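Local coordinates for molybdopterin biosynthesis protein (Mycobacterium abscessus, PDB 3TCR), which probably binds molybdopterin or a precursor of it during biosynthesis of the molybdenum cofactor, at residues D178-A181 with T182-M186. Residues are numbered along the deposited sequence; the frame is centred on the assembly and turned at random.
Sequences DGMA and TLTPM
The carbonyl oxygen of D178 takes two donors: the amide N of T182 at 3.2 Å, one turn further along helix 173-196, and a water whose oxygen sits 2.9 Å from D178 O. That water also meets T182 OG1 at 2.6 Å and makes a weak bond to D178 OD1, linking the two side chains across one turn of this alpha-helix. T182 turns OG1 anti to its carbonyl carbon (chi1 -66°), which sets the hydroxyl beside its own backbone N, on the side of the D178 carbonyl, where the water can bridge to it. S142 of helix 133-145 hydrogen-bonds D178 OD2 and, weakly, T182 OG1, so one serine of the neighbouring helix reaches both side chains.

The i to i+4 pattern continues with L183 N to G179 O at 2.8 Å. T184 N then bonds to M180 O, nearly straight at 168°. The pattern breaks at P185, which has no N-H to give; its ring CD lies 3.3 Å from A181 O instead, and the helix kinks there.

On another side M180, bent at both chi2 and chi3, packs on L70 and L71 of helix 64-73. Its side chain crosses that of T184 at about a right angle, and M180 CE presses tightly on T184 CG2 at 3.4 Å.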
loop_
_atom_site.group_PDB
_atom_site.type_symbol
_atom_site.label_atom_id
_atom_site.label_comp_id
_atom_site.label_asym_id
_atom_site.label_seq_id
_atom_site.Cartn_x
_atom_site.Cartn_y
_atom_site.Cartn_z
ATOM N N ASP A 178 10.957 -6.443 -15.270
ATOM C CA ASP A 178 11.190 -6.065 -13.888
ATOM C C ASP A 178 10.166 -6.721 -12.926
ATOM O O ASP A 178 10.546 -7.241 -11.897
ATOM C CB ASP A 178 11.225 -4.551 -13.741
ATOM C CG ASP A 178 11.731 -4.128 -12.374
ATOM O OD1 ASP A 178 12.955 -4.184 -12.193
ATOM O OD2 ASP A 178 10.904 -3.763 -11.499
ATOM N N GLY A 179 8.899 -6.763 -13.313
ATOM C CA GLY A 179 7.827 -7.369 -12.498
ATOM C C GLY A 179 8.019 -8.844 -12.253
ATOM O O GLY A 179 7.872 -9.333 -11.118
ATOM N N MET A 180 8.372 -9.559 -13.327
ATOM C CA MET A 180 8.657 -10.982 -13.224
ATOM C C MET A 180 9.865 -11.266 -12.331
ATOM O O MET A 180 9.834 -12.220 -11.543
ATOM C CB MET A 180 8.820 -11.616 -14.623
ATOM C CG MET A 180 7.523 -11.707 -15.416
ATOM S SD MET A 180 6.285 -12.805 -14.661
ATOM C CE MET A 180 7.130 -14.383 -14.863
ATOM N N ALA A 181 10.929 -10.466 -12.425
ATOM C CA ALA A 181 12.112 -10.692 -11.561
ATOM C C ALA A 181 11.745 -10.550 -10.062
ATOM O O ALA A 181 12.234 -11.301 -9.218
ATOM C CB ALA A 181 13.286 -9.758 -11.933
ATOM N N THR A 182 10.855 -9.624 -9.759
ATOM C CA THR A 182 10.365 -9.414 -8.389
ATOM C C THR A 182 9.387 -10.526 -7.976
ATOM O O THR A 182 9.470 -11.071 -6.886
ATOM C CB THR A 182 9.670 -8.042 -8.263
ATOM O OG1 THR A 182 10.636 -7.013 -8.441
ATOM C CG2 THR A 182 9.015 -7.868 -6.904
ATOM N N LEU A 183 8.504 -10.886 -8.891
ATOM C CA LEU A 183 7.399 -11.783 -8.595
ATOM C C LEU A 183 7.783 -13.234 -8.448
ATOM O O LEU A 183 7.269 -13.923 -7.565
ATOM C CB LEU A 183 6.326 -11.706 -9.681
ATOM C CG LEU A 183 5.303 -12.851 -9.642
ATOM C CD1 LEU A 183 4.488 -12.735 -8.353
ATOM C CD2 LEU A 183 4.414 -12.783 -10.865
ATOM N N THR A 184 8.591 -13.750 -9.365
ATOM C CA THR A 184 8.756 -15.200 -9.412
ATOM C C THR A 184 9.347 -15.831 -8.150
ATOM O O THR A 184 8.899 -16.891 -7.754
ATOM C CB THR A 184 9.447 -15.704 -10.686
ATOM O OG1 THR A 184 10.755 -15.139 -10.829
ATOM C CG2 THR A 184 8.575 -15.390 -11.937
ATOM N N PRO A 185 10.319 -15.181 -7.480
ATOM C CA PRO A 185 10.725 -15.842 -6.204
ATOM C C PRO A 185 9.621 -15.825 -5.150
ATOM O O PRO A 185 9.502 -16.750 -4.374
ATOM C CB PRO A 185 11.946 -15.054 -5.734
ATOM C CG PRO A 185 12.367 -14.228 -6.901
ATOM C CD PRO A 185 11.146 -14.011 -7.786
ATOM N N MET A 186 8.816 -14.778 -5.128
ATOM C CA MET A 186 7.704 -14.694 -4.183
ATOM C C MET A 186 6.668 -15.782 -4.474
ATOM O O MET A 186 6.190 -16.474 -3.557
ATOM C CB MET A 186 7.057 -13.314 -4.233
ATOM C CG MET A 186 7.967 -12.180 -3.765
ATOM S SD MET A 186 7.231 -10.526 -3.999
ATOM C CE MET A 186 6.899 -10.208 -2.283
HETATM O O HOH W 1 12.687 -6.623 -9.983
#